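Local coordinates for protein FAD-dependent oxidoreductase (Actinomadura kijaniata, PDB 3M9V) that probably acts as a flavin-dependent oxidoreductase of the acyl-CoA dehydrogenase family in the biosynthesis of the sugar D-kijanose, and binds dTDP, at residues A23-L27 with G75-D79; D46-P52 with R220-T224; Q256-V261 with M336-F340. One frame throughout, in Å; residues are numbered along the deposited sequence.

Contact 1. Residues A23-L27 with G75-D79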
ATOM      1  N   ALA A  23       7.088 -29.228  26.667  1.00 23.40           N
ATOM      2  CA  ALA A  23       5.645 -29.455  26.645  1.00 24.50           C
ATOM      3  C   ALA A  23       4.986 -28.965  25.352  1.00 24.30           C
ATOM      4  O   ALA A  23       4.045 -29.600  24.833  1.00 22.22           O
ATOM      5  CB  ALA A  23       4.998 -28.849  27.870  1.00 24.20           C
ATOM      6  N   GLY A  24       5.530 -27.868  24.816  1.00 22.10           N
ATOM      7  CA  GLY A  24       5.002 -27.295  23.583  1.00 19.51           C
ATOM      8  C   GLY A  24       5.215 -28.320  22.478  1.00 20.97           C
ATOM      9  O   GLY A  24       4.359 -28.522  21.611  1.00 17.14           O
ATOM     10  N   ARG A  25       6.383 -28.956  22.462  1.00 19.32           N
ATOM     11  CA  ARG A  25       6.605 -29.976  21.423  1.00 21.98           C
ATOM     12  C   ARG A  25       5.642 -31.155  21.484  1.00 21.75           C
ATOM     13  O   ARG A  25       5.114 -31.622  20.465  1.00 24.55           O
ATOM     14  CB  ARG A  25       8.003 -30.576  21.584  1.00 24.21           C
ATOM     15  CG  ARG A  25       9.008 -30.140  20.520  1.00 35.43           C
ATOM     16  CD  ARG A  25      10.460 -30.423  20.928  1.00 42.44           C
ATOM     17  NE  ARG A  25      11.118 -29.200  21.383  1.00 52.59           N
ATOM     18  CZ  ARG A  25      11.964 -29.136  22.406  1.00 57.44           C
ATOM     19  NH1 ARG A  25      12.494 -27.971  22.753  1.00 58.84           N
ATOM     20  NH2 ARG A  25      12.272 -30.237  23.080  1.00 60.02           N
ATOM     21  N   VAL A  26       5.426 -31.664  22.695  1.00 23.81           N
ATOM     22  CA  VAL A  26       4.454 -32.753  22.898  1.00 23.21           C
ATOM     23  C   VAL A  26       3.059 -32.365  22.398  1.00 21.46           C
ATOM     24  O   VAL A  26       2.435 -33.087  21.621  1.00 22.12           O
ATOM     25  CB  VAL A  26       4.412 -33.158  24.408  1.00 24.63           C
ATOM     26  CG1 VAL A  26       3.299 -34.168  24.653  1.00 22.87           C
ATOM     27  CG2 VAL A  26       5.797 -33.698  24.859  1.00 24.68           C
ATOM     28  N   LEU A  27       2.576 -31.201  22.821  1.00 21.11           N
ATOM     29  CA  LEU A  27       1.337 -30.633  22.281  1.00 19.78           C
ATOM     30  C   LEU A  27       1.249 -30.685  20.756  1.00 19.82           C
ATOM     31  O   LEU A  27       0.283 -31.188  20.172  1.00 19.14           O
ATOM     32  CB  LEU A  27       1.159 -29.193  22.779  1.00 18.86           C
ATOM     33  CG  LEU A  27      -0.079 -28.549  22.127  1.00 21.81           C
ATOM     34  CD1 LEU A  27      -1.285 -29.398  22.512  1.00 22.16           C
ATOM     35  CD2 LEU A  27      -0.295 -27.095  22.594  1.00 20.47           C
ATOM     36  N   GLY A  75      -2.235 -31.860  33.825  1.00 27.38           N
ATOM     37  CA  GLY A  75      -2.215 -31.363  32.452  1.00 25.60           C
ATOM     38  C   GLY A  75      -0.851 -31.495  31.784  1.00 28.88           C
ATOM     39  O   GLY A  75       0.138 -31.834  32.447  1.00 28.00           O
ATOM     40  N   LEU A  76      -0.763 -31.206  30.485  1.00 27.28           N
ATOM     41  CA  LEU A  76       0.542 -31.204  29.830  1.00 28.21           C
ATOM     42  C   LEU A  76       1.425 -30.080  30.338  1.00 26.04           C
ATOM     43  O   LEU A  76       2.606 -30.106  30.072  1.00 26.58           O
ATOM     44  CB  LEU A  76       0.450 -30.977  28.331  1.00 26.21           C
ATOM     45  CG  LEU A  76      -0.096 -32.053  27.411  1.00 32.08           C
ATOM     46  CD1 LEU A  76       0.319 -31.609  26.003  1.00 33.50           C
ATOM     47  CD2 LEU A  76       0.562 -33.372  27.801  1.00 37.85           C
ATOM     48  N   GLY A  77       0.881 -29.072  31.008  1.00 24.76           N
ATOM     49  CA  GLY A  77       1.738 -27.992  31.475  1.00 22.92           C
ATOM     50  C   GLY A  77       2.268 -27.026  30.416  1.00 25.22           C
ATOM     51  O   GLY A  77       3.266 -26.347  30.675  1.00 20.01           O
ATOM     52  N   VAL A  78       1.643 -26.931  29.244  1.00 23.08           N
ATOM     53  CA  VAL A  78       2.024 -25.868  28.306  1.00 23.96           C
ATOM     54  C   VAL A  78       1.778 -24.531  28.984  1.00 23.44           C
ATOM     55  O   VAL A  78       0.680 -24.235  29.449  1.00 24.26           O
ATOM     56  CB  VAL A  78       1.288 -25.951  26.952  1.00 24.37           C
ATOM     57  CG1 VAL A  78       1.696 -24.778  26.043  1.00 22.98           C
ATOM     58  CG2 VAL A  78       1.623 -27.291  26.293  1.00 24.39           C
ATOM     59  N   ASP A  79       2.812 -23.712  29.102  1.00 22.57           N
ATOM     60  CA  ASP A  79       2.605 -22.442  29.773  1.00 24.06           C
ATOM     61  C   ASP A  79       3.188 -21.265  29.003  1.00 23.85           C
ATOM     62  O   ASP A  79       3.101 -20.161  29.529  1.00 22.10           O
ATOM     63  CB  ASP A  79       3.202 -22.479  31.178  1.00 25.03           C
ATOM     64  CG  ASP A  79       4.712 -22.555  31.137  1.00 32.90           C
ATOM     65  OD1 ASP A  79       5.329 -22.860  30.093  1.00 31.80           O
ATOM     66  OD2 ASP A  79       5.309 -22.292  32.189  1.00 41.47           O
TER
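Ala23 O accepts the helical hydrogen bond of Leu27 N at 3.0 Å, and Val78 CG2 rests against the same oxygen at 3.7 Å. The bond belongs to helix 22-32. The methyl comes from the loop that leads into helix 81-94. What joins the two segments is van der Waals packing. Ala23 CB points at the loop and meets Leu76 O at 3.5 Å. It also touches Val78 CG2 at 4.0 Å, so the alanine methyl faces both a loop carbonyl and a loop methyl.

Both segments belong to the helical N-terminal part of an acyl-CoA dehydrogenase fold. The first helix is laid against a loop that is itself held by backbone bonds. Gly77 bonds in this way to Val69, and Val78 to Ala67. Gly77 has a positive phi of 73°, and the chain turns there between two residues that both face the helix.

Those two residues, Leu76 and Val78, carry most of the loop's share. With chi1 at 178°, Val78 has CG1 anti to its backbone N, and CG2 is the branch that meets the helix. CG2 reaches Leu27 CB at 4.0 Å, and the two side chains cross at about a right angle. Leu76 uses one branch, CD1. This methyl lies by the helix backbone, 3.9 Å from Leu27 N, and packs on Leu27 CB at 4.1 Å. Val26 CG1, anti to its backbone N, meets the same methyl at an oblique crossing, 4.2 Å away, a looser touch.

Val78 and Leu27 are buried, and helix 81-94 adds to their packing. Ala87 of that helix lies on Leu27, and Val84 lies on Val78. At the start of helix 22-32, Gly24 N is hydrogen-bonded to Thr21 OG1.

Contact 2. Residues D46-P52 with R220-T224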
ATOM      1  N   ASP A  46     -18.035 -25.498   6.965  1.00 16.75           N
ATOM      2  CA  ASP A  46     -18.154 -24.139   6.458  1.00 17.89           C
ATOM      3  C   ASP A  46     -19.410 -23.941   5.618  1.00 20.12           C
ATOM      4  O   ASP A  46     -20.114 -22.943   5.732  1.00 19.91           O
ATOM      5  CB  ASP A  46     -16.909 -23.808   5.632  1.00 14.71           C
ATOM      6  CG  ASP A  46     -17.030 -22.481   4.910  1.00 17.55           C
ATOM      7  OD1 ASP A  46     -17.008 -21.391   5.510  1.00 19.56           O
ATOM      8  OD2 ASP A  46     -17.153 -22.481   3.681  1.00 24.59           O
ATOM      9  N   ARG A  47     -19.667 -24.882   4.715  1.00 22.01           N
ATOM     10  CA  ARG A  47     -20.837 -24.784   3.862  1.00 24.72           C
ATOM     11  C   ARG A  47     -22.080 -24.740   4.747  1.00 24.93           C
ATOM     12  O   ARG A  47     -22.884 -23.812   4.675  1.00 27.10           O
ATOM     13  CB  ARG A  47     -20.819 -25.994   2.929  1.00 25.68           C
ATOM     14  CG  ARG A  47     -22.031 -26.108   2.029  1.00 38.58           C
ATOM     15  CD  ARG A  47     -21.917 -27.351   1.124  1.00 49.56           C
ATOM     16  NE  ARG A  47     -20.520 -27.682   0.826  1.00 55.71           N
ATOM     17  CZ  ARG A  47     -19.920 -28.839   1.108  1.00 55.21           C
ATOM     18  NH1 ARG A  47     -20.600 -29.807   1.706  1.00 55.95           N
ATOM     19  NH2 ARG A  47     -18.642 -29.044   0.799  1.00 50.66           N
ATOM     20  N   ASP A  48     -22.227 -25.698   5.650  1.00 24.67           N
ATOM     21  CA  ASP A  48     -23.447 -25.764   6.450  1.00 25.53           C
ATOM     22  C   ASP A  48     -23.438 -24.850   7.672  1.00 24.94           C
ATOM     23  O   ASP A  48     -24.491 -24.690   8.261  1.00 22.91           O
ATOM     24  CB  ASP A  48     -23.693 -27.171   7.009  1.00 28.22           C
ATOM     25  CG  ASP A  48     -23.763 -28.242   5.923  1.00 30.09           C
ATOM     26  OD1 ASP A  48     -24.173 -27.916   4.794  1.00 33.07           O
ATOM     27  OD2 ASP A  48     -23.392 -29.398   6.204  1.00 34.98           O
ATOM     28  N   GLY A  49     -22.299 -24.316   8.107  1.00 23.67           N
ATOM     29  CA  GLY A  49     -22.302 -23.419   9.264  1.00 20.58           C
ATOM     30  C   GLY A  49     -22.434 -24.187  10.571  1.00 21.89           C
ATOM     31  O   GLY A  49     -23.110 -23.742  11.491  1.00 22.55           O
ATOM     32  N   THR A  50     -21.825 -25.365  10.668  1.00 21.94           N
ATOM     33  CA  THR A  50     -22.096 -26.226  11.812  1.00 21.85           C
ATOM     34  C   THR A  50     -20.780 -26.509  12.522  1.00 21.53           C
ATOM     35  O   THR A  50     -19.703 -26.551  11.922  1.00 20.50           O
ATOM     36  CB  THR A  50     -22.689 -27.598  11.379  1.00 21.73           C
ATOM     37  OG1 THR A  50     -21.779 -28.253  10.486  1.00 24.35           O
ATOM     38  CG2 THR A  50     -24.066 -27.452  10.718  1.00 23.16           C
ATOM     39  N   PHE A  51     -20.876 -26.712  13.828  1.00 21.09           N
ATOM     40  CA  PHE A  51     -19.694 -26.821  14.664  1.00 22.28           C
ATOM     41  C   PHE A  51     -19.160 -28.259  14.554  1.00 22.37           C
ATOM     42  O   PHE A  51     -19.940 -29.207  14.496  1.00 22.27           O
ATOM     43  CB  PHE A  51     -20.098 -26.440  16.088  1.00 20.66           C
ATOM     44  CG  PHE A  51     -18.940 -26.372  17.015  1.00 22.01           C
ATOM     45  CD1 PHE A  51     -18.177 -25.207  17.108  1.00 19.31           C
ATOM     46  CD2 PHE A  51     -18.584 -27.500  17.751  1.00 22.45           C
ATOM     47  CE1 PHE A  51     -17.068 -25.181  17.944  1.00 15.03           C
ATOM     48  CE2 PHE A  51     -17.482 -27.472  18.599  1.00 19.67           C
ATOM     49  CZ  PHE A  51     -16.720 -26.315  18.692  1.00 20.21           C
ATOM     50  N   PRO A  52     -17.835 -28.451  14.489  1.00 22.27           N
ATOM     51  CA  PRO A  52     -17.359 -29.827  14.327  1.00 20.45           C
ATOM     52  C   PRO A  52     -17.314 -30.573  15.671  1.00 22.13           C
ATOM     53  O   PRO A  52     -16.250 -30.683  16.278  1.00 19.60           O
ATOM     54  CB  PRO A  52     -15.945 -29.603  13.781  1.00 22.06           C
ATOM     55  CG  PRO A  52     -15.474 -28.351  14.545  1.00 20.46           C
ATOM     56  CD  PRO A  52     -16.724 -27.476  14.535  1.00 21.84           C
ATOM     57  N   ARG A 220     -17.151 -19.872   9.932  1.00 13.73           N
ATOM     58  CA  ARG A 220     -18.526 -20.343   9.924  1.00 17.88           C
ATOM     59  C   ARG A 220     -18.782 -21.508  10.869  1.00 17.23           C
ATOM     60  O   ARG A 220     -19.902 -21.671  11.366  1.00 18.08           O
ATOM     61  CB  ARG A 220     -19.036 -20.578   8.497  1.00 17.09           C
ATOM     62  CG  ARG A 220     -19.338 -19.265   7.804  1.00 15.62           C
ATOM     63  CD  ARG A 220     -19.759 -19.502   6.342  1.00 20.04           C
ATOM     64  NE  ARG A 220     -20.921 -20.384   6.286  1.00 22.64           N
ATOM     65  CZ  ARG A 220     -22.174 -20.046   6.590  1.00 27.30           C
ATOM     66  NH1 ARG A 220     -22.516 -18.814   6.965  1.00 18.22           N
ATOM     67  NH2 ARG A 220     -23.109 -20.984   6.509  1.00 26.84           N
ATOM     68  N   ALA A 221     -17.735 -22.276  11.140  1.00 15.60           N
ATOM     69  CA  ALA A 221     -17.868 -23.480  11.948  1.00 16.39           C
ATOM     70  C   ALA A 221     -17.473 -23.241  13.399  1.00 17.90           C
ATOM     71  O   ALA A 221     -17.362 -24.219  14.160  1.00 16.88           O
ATOM     72  CB  ALA A 221     -17.029 -24.632  11.389  1.00 14.81           C
ATOM     73  N   SER A 222     -17.254 -21.987  13.793  1.00 18.19           N
ATOM     74  CA  SER A 222     -16.614 -21.734  15.091  1.00 18.23           C
ATOM     75  C   SER A 222     -17.612 -21.685  16.242  1.00 20.01           C
ATOM     76  O   SER A 222     -17.227 -21.552  17.419  1.00 20.00           O
ATOM     77  CB  SER A 222     -15.819 -20.415  15.094  1.00 17.84           C
ATOM     78  OG  SER A 222     -16.682 -19.325  14.808  1.00 14.34           O
ATOM     79  N   GLY A 223     -18.891 -21.790  15.901  1.00 20.23           N
ATOM     80  CA  GLY A 223     -19.941 -21.831  16.933  1.00 20.99           C
ATOM     81  C   GLY A 223     -20.069 -20.550  17.741  1.00 23.11           C
ATOM     82  O   GLY A 223     -20.223 -20.591  18.973  1.00 20.42           O
ATOM     83  N   THR A 224     -19.984 -19.428  17.030  1.00 20.29           N
ATOM     84  CA  THR A 224     -19.760 -18.143  17.663  1.00 21.54           C
ATOM     85  C   THR A 224     -21.128 -17.515  17.964  1.00 23.02           C
ATOM     86  O   THR A 224     -21.516 -16.482  17.418  1.00 23.59           O
ATOM     87  CB  THR A 224     -18.743 -17.302  16.851  1.00 20.33           C
ATOM     88  OG1 THR A 224     -17.480 -17.982  16.920  1.00 21.55           O
ATOM     89  CG2 THR A 224     -18.543 -15.884  17.447  1.00 18.71           C
TER
HETATM   90  O   HOH W   1     -15.722 -20.283   7.548  1.00 15.63           O
HETATM   91  O   HOH W   2     -20.574 -22.753  13.685  1.00 20.13           O
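Arg220 reaches along the end of helix 35-48 and gives its NE-H to Asp46 O, 2.7 Å away. The bond is nearly straight, 165° at the hydrogen, and the oxygen lies in the guanidinium plane. A weak second bond runs from Arg220 NH2 to Arg47 O at 3.4 Å. The side chain is extended as far as CG-CD and then bends, with chi3 at 57°. This bend turns the guanidinium edge to two carbonyls in the last helical turn.

The Asp46 carboxylate does not pair with this arginine. Its OD1 lies beside Arg220 CD at 3.4 Å, and the two planar groups stand almost perpendicular. Asp46 OD2 forms a salt bridge with Arg378, while Arg220 NH1 pairs with Asp215. Water 1 links Asp46 OD1 to Arg220 N and donates to the carboxylate at 2.7 Å. Replacing Arg220 by a leucine would probably leave Asp46 O and the Asp215 carboxylate without their donor, and the helix end less firmly tied to the loop.

Ala221 CB packs against Thr50 O at 3.3 Å. Phe51 CA points its hydrogen at Ala221 O, 3.5 Å away. Phe51 holds CG anti to its backbone N, chi1 -174°, and this brings the ring along the 220-224 loop. Its CD1 comes within 3.2 Å of Ala221 O. Ser222 O and Gly223 N lie at the ring edge, and Pro52 CD sits over one face, toward the rim. Water 2 is gripped by Arg220 O, which accepts at 2.6 Å, and by Gly223 N.

Thr224 OG1 is hydrogen-bonded to Ser173, a residue of the FMN site, with no flavin in this model. The contact is a junction between the helical N-terminal domain and the beta-rich middle domain of the acyl-CoA dehydrogenase fold, beside that site.

Contact 3. Residues Q256-V261 with M336-F340. With TYD (thymidine-5'-diphosphate), chain B.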
ATOM      1  N   GLN A 256      -5.976  -9.404  29.984  1.00 21.22           N
ATOM      2  CA  GLN A 256      -6.599  -9.348  28.670  1.00 20.98           C
ATOM      3  C   GLN A 256      -5.639  -9.729  27.562  1.00 20.60           C
ATOM      4  O   GLN A 256      -6.036 -10.227  26.500  1.00 17.98           O
ATOM      5  CB  GLN A 256      -7.158  -7.953  28.419  1.00 21.40           C
ATOM      6  CG  GLN A 256      -8.317  -7.679  29.345  1.00 23.40           C
ATOM      7  CD  GLN A 256      -8.631  -6.211  29.388  1.00 35.13           C
ATOM      8  OE1 GLN A 256      -8.320  -5.460  28.463  1.00 34.89           O
ATOM      9  NE2 GLN A 256      -9.245  -5.784  30.479  1.00 39.96           N
ATOM     10  N   THR A 257      -4.355  -9.507  27.821  1.00 19.45           N
ATOM     11  CA  THR A 257      -3.378  -9.871  26.813  1.00 16.75           C
ATOM     12  C   THR A 257      -3.219 -11.387  26.813  1.00 17.95           C
ATOM     13  O   THR A 257      -3.284 -12.051  25.769  1.00 17.78           O
ATOM     14  CB  THR A 257      -2.047  -9.129  27.058  1.00 17.27           C
ATOM     15  OG1 THR A 257      -2.272  -7.727  26.886  1.00 15.59           O
ATOM     16  CG2 THR A 257      -1.001  -9.604  26.043  1.00 14.87           C
ATOM     17  N   VAL A 258      -2.994 -11.945  28.001  1.00 19.55           N
ATOM     18  CA  VAL A 258      -2.862 -13.386  28.136  1.00 17.59           C
ATOM     19  C   VAL A 258      -4.089 -14.057  27.500  1.00 20.18           C
ATOM     20  O   VAL A 258      -3.967 -15.051  26.772  1.00 15.53           O
ATOM     21  CB  VAL A 258      -2.620 -13.802  29.611  1.00 18.98           C
ATOM     22  CG1 VAL A 258      -2.683 -15.324  29.762  1.00 16.50           C
ATOM     23  CG2 VAL A 258      -1.233 -13.331  30.121  1.00 15.95           C
ATOM     24  N   SER A 259      -5.274 -13.520  27.777  1.00 18.29           N
ATOM     25  CA  SER A 259      -6.499 -14.063  27.211  1.00 21.15           C
ATOM     26  C   SER A 259      -6.601 -14.114  25.695  1.00 20.99           C
ATOM     27  O   SER A 259      -7.385 -14.920  25.198  1.00 19.47           O
ATOM     28  CB  SER A 259      -7.701 -13.201  27.640  1.00 21.45           C
ATOM     29  OG  SER A 259      -7.895 -13.444  29.018  1.00 31.35           O
ATOM     30  N   SER A 260      -5.914 -13.235  24.962  1.00 19.00           N
ATOM     31  CA  SER A 260      -6.224 -13.091  23.546  1.00 17.36           C
ATOM     32  C   SER A 260      -5.049 -13.118  22.587  1.00 17.13           C
ATOM     33  O   SER A 260      -5.247 -13.362  21.397  1.00 17.53           O
ATOM     34  CB  SER A 260      -6.919 -11.743  23.301  1.00 20.36           C
ATOM     35  OG  SER A 260      -8.251 -11.865  23.772  1.00 25.58           O
ATOM     36  N   VAL A 261      -3.843 -12.855  23.077  1.00 16.88           N
ATOM     37  CA  VAL A 261      -2.694 -12.619  22.197  1.00 15.37           C
ATOM     38  C   VAL A 261      -2.282 -13.828  21.352  1.00 16.60           C
ATOM     39  O   VAL A 261      -1.791 -13.691  20.215  1.00 15.32           O
ATOM     40  CB  VAL A 261      -1.486 -11.976  22.951  1.00 15.01           C
ATOM     41  CG1 VAL A 261      -0.788 -13.013  23.820  1.00 13.05           C
ATOM     42  CG2 VAL A 261      -0.525 -11.433  21.884  1.00 13.89           C
ATOM     43  N   MET A 336       2.443  -5.121  28.063  1.00 19.66           N
ATOM     44  CA  MET A 336       1.926  -6.325  27.425  1.00 17.29           C
ATOM     45  C   MET A 336       0.903  -5.969  26.353  1.00 16.75           C
ATOM     46  O   MET A 336       0.986  -6.463  25.230  1.00 15.68           O
ATOM     47  CB  MET A 336       1.360  -7.278  28.463  1.00 16.33           C
ATOM     48  CG  MET A 336       2.473  -7.903  29.319  1.00 17.22           C
ATOM     49  SD  MET A 336       1.820  -9.074  30.539  1.00 24.62           S
ATOM     50  CE  MET A 336       1.214 -10.398  29.506  1.00 13.40           C
ATOM     51  N   MET A 337       0.014  -5.036  26.664  1.00 14.64           N
ATOM     52  CA  MET A 337      -1.017  -4.639  25.720  1.00 19.59           C
ATOM     53  C   MET A 337      -0.480  -3.889  24.490  1.00 18.92           C
ATOM     54  O   MET A 337      -0.950  -4.030  23.361  1.00 20.86           O
ATOM     55  CB  MET A 337      -2.108  -3.857  26.463  1.00 18.70           C
ATOM     56  CG  MET A 337      -3.271  -3.487  25.561  1.00 21.36           C
ATOM     57  SD  MET A 337      -4.223  -4.924  24.971  1.00 23.26           S
ATOM     58  CE  MET A 337      -4.839  -5.801  26.397  1.00 27.10           C
ATOM     59  N   ARG A 338       0.549  -3.086  24.705  1.00 20.90           N
ATOM     60  CA  ARG A 338       1.220  -2.396  23.614  1.00 21.40           C
ATOM     61  C   ARG A 338       1.917  -3.382  22.663  1.00 20.26           C
ATOM     62  O   ARG A 338       1.758  -3.271  21.456  1.00 17.54           O
ATOM     63  CB  ARG A 338       2.262  -1.431  24.195  1.00 21.41           C
ATOM     64  CG  ARG A 338       3.055  -0.693  23.101  1.00 24.59           C
ATOM     65  CD  ARG A 338       2.280   0.541  22.662  1.00 30.99           C
ATOM     66  NE  ARG A 338       3.035   1.578  21.941  1.00 33.75           N
ATOM     67  CZ  ARG A 338       3.717   2.560  22.520  1.00 30.79           C
ATOM     68  NH1 ARG A 338       3.798   2.631  23.839  1.00 26.56           N
ATOM     69  NH2 ARG A 338       4.341   3.467  21.787  1.00 22.77           N
ATOM     70  N   HIS A 339       2.695  -4.335  23.162  1.00 18.40           N
ATOM     71  CA  HIS A 339       3.174  -5.399  22.284  1.00 19.24           C
ATOM     72  C   HIS A 339       2.047  -6.091  21.528  1.00 18.73           C
ATOM     73  O   HIS A 339       2.196  -6.268  20.321  1.00 17.12           O
ATOM     74  CB  HIS A 339       3.934  -6.506  23.017  1.00 16.10           C
ATOM     75  CG  HIS A 339       5.324  -6.116  23.427  1.00 20.98           C
ATOM     76  ND1 HIS A 339       6.404  -6.188  22.572  1.00 17.03           N
ATOM     77  CD2 HIS A 339       5.805  -5.651  24.608  1.00 20.67           C
ATOM     78  CE1 HIS A 339       7.500  -5.821  23.218  1.00 21.87           C
ATOM     79  NE2 HIS A 339       7.159  -5.470  24.448  1.00 22.13           N
ATOM     80  N   PHE A 340       0.975  -6.493  22.219  1.00 17.63           N
ATOM     81  CA  PHE A 340      -0.197  -7.152  21.622  1.00 15.78           C
ATOM     82  C   PHE A 340      -0.768  -6.259  20.521  1.00 15.12           C
ATOM     83  O   PHE A 340      -0.943  -6.679  19.368  1.00 13.11           O
ATOM     84  CB  PHE A 340      -1.242  -7.475  22.709  1.00 12.14           C
ATOM     85  CG  PHE A 340      -2.494  -8.192  22.253  1.00 18.66           C
ATOM     86  CD1 PHE A 340      -2.609  -8.813  21.003  1.00 16.41           C
ATOM     87  CD2 PHE A 340      -3.607  -8.224  23.103  1.00 20.14           C
ATOM     88  CE1 PHE A 340      -3.790  -9.485  20.620  1.00 15.48           C
ATOM     89  CE2 PHE A 340      -4.819  -8.832  22.710  1.00 17.79           C
ATOM     90  CZ  PHE A 340      -4.903  -9.475  21.458  1.00 14.85           C
TER
HETATM   91  PA  TYD B 901      -9.755 -11.283  31.228  1.00 58.48           P
HETATM   92  O1A TYD B 901     -11.140 -11.834  31.510  1.00 60.80           O
HETATM   93  O2A TYD B 901      -9.228 -11.195  29.807  1.00 62.40           O
HETATM   94  O3A TYD B 901      -9.603  -9.850  31.936  1.00 63.19           O
HETATM   95  PB  TYD B 901     -10.960  -9.066  32.297  1.00 70.29           P
HETATM   96  O1B TYD B 901     -11.849  -9.311  31.092  1.00 71.46           O
HETATM   97  O2B TYD B 901     -10.387  -7.664  32.365  1.00 71.57           O
HETATM   98  O3B TYD B 901     -11.376  -9.709  33.607  1.00 70.58           O
HETATM   99  O5' TYD B 901      -8.641 -11.986  32.160  1.00 55.06           O
HETATM  100  C5' TYD B 901      -8.616 -11.854  33.580  1.00 43.96           C
HETATM  101  C4' TYD B 901      -7.835 -13.124  33.889  1.00 41.60           C
HETATM  102  O4' TYD B 901      -6.480 -12.997  33.476  1.00 31.81           O
HETATM  103  C3' TYD B 901      -7.808 -13.513  35.355  1.00 38.68           C
HETATM  104  O3' TYD B 901      -8.561 -14.728  35.337  1.00 44.05           O
HETATM  105  C2' TYD B 901      -6.365 -13.913  35.619  1.00 37.02           C
HETATM  106  C1' TYD B 901      -5.613 -13.784  34.297  1.00 33.08           C
HETATM  107  N1  TYD B 901      -4.357 -13.045  34.485  1.00 26.06           N
HETATM  108  C2  TYD B 901      -3.205 -13.539  34.033  1.00 27.73           C
HETATM  109  O2  TYD B 901      -3.198 -14.652  33.457  1.00 26.90           O
HETATM  110  N3  TYD B 901      -2.063 -12.842  34.222  1.00 27.04           N
HETATM  111  C4  TYD B 901      -2.069 -11.641  34.848  1.00 29.74           C
HETATM  112  O4  TYD B 901      -0.998 -11.018  35.005  1.00 30.15           O
HETATM  113  C5  TYD B 901      -3.260 -11.121  35.324  1.00 28.48           C
HETATM  114  C5M TYD B 901      -3.371  -9.803  36.044  1.00 27.73           C
HETATM  115  C6  TYD B 901      -4.412 -11.866  35.116  1.00 29.04           C
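Phe340 and Val261 pack closely where two helices of the C-terminal helical domain of the acyl-CoA dehydrogenase fold meet. The short axes of 256-260 and 336-340 approach to 9.6 Å at an angle of 37°. Phe340 is at the centre of the tight part. Val261 CA lies over one ring face, 3.9 Å from the centroid, in a CH-pi contact. Val261 CG2 touches Phe340 CD1 at 3.5 Å. Ser260 CB comes in obliquely on CZ at 3.6 Å. Phe340 holds CG anti to its backbone N, chi1 -178°, and this carries the ring towards 256-261.

In the middle, Thr257 OG1 lies 3.2 Å from Met337 CE. Its hydrogen bond goes to Leu253 O, one turn back in its own helix. Met337 bends at chi2 and chi3, and this folds its end back over Thr257. The other methionine, Met336, sends CE to Val258 CG2.

Packing is thinner on the side of the bound dTDP, where Gln256 is partly exposed. Gln256 CB touches Met337 CE at 3.8 Å before the side chain heads for the diphosphate. Arg332 and Glu115 also bind dTDP. Ser259 OG lies 2.7 Å from TYD O2A and has Gly255 O within reach as well. The amide of Gln256 ends the reach: NE2 donates to TYD O2B at 2.9 Å, with 165° at the hydrogen.

Contacts 1 and 2 interleave along the chain, and contact 3 follows both. Helix 22-32 of contact 1 is followed directly by helix 35-48 of contact 2. Their centres are still about 28 Å apart. Contact 1 lies within the N-terminal helical part. Contact 2 ties that part to the middle domain, just before strand 225-234. Contact 3 lies in the C-terminal helices, with its centre about 21 Å from that of contact 1 and about 27 Å from that of contact 2. Contacts 2 and 3 lie on opposite sides of the chain's centre. Contact 2 lies beside the FMN site, whose flavin is absent from this model, and contact 3 carries part of the dTDP pocket.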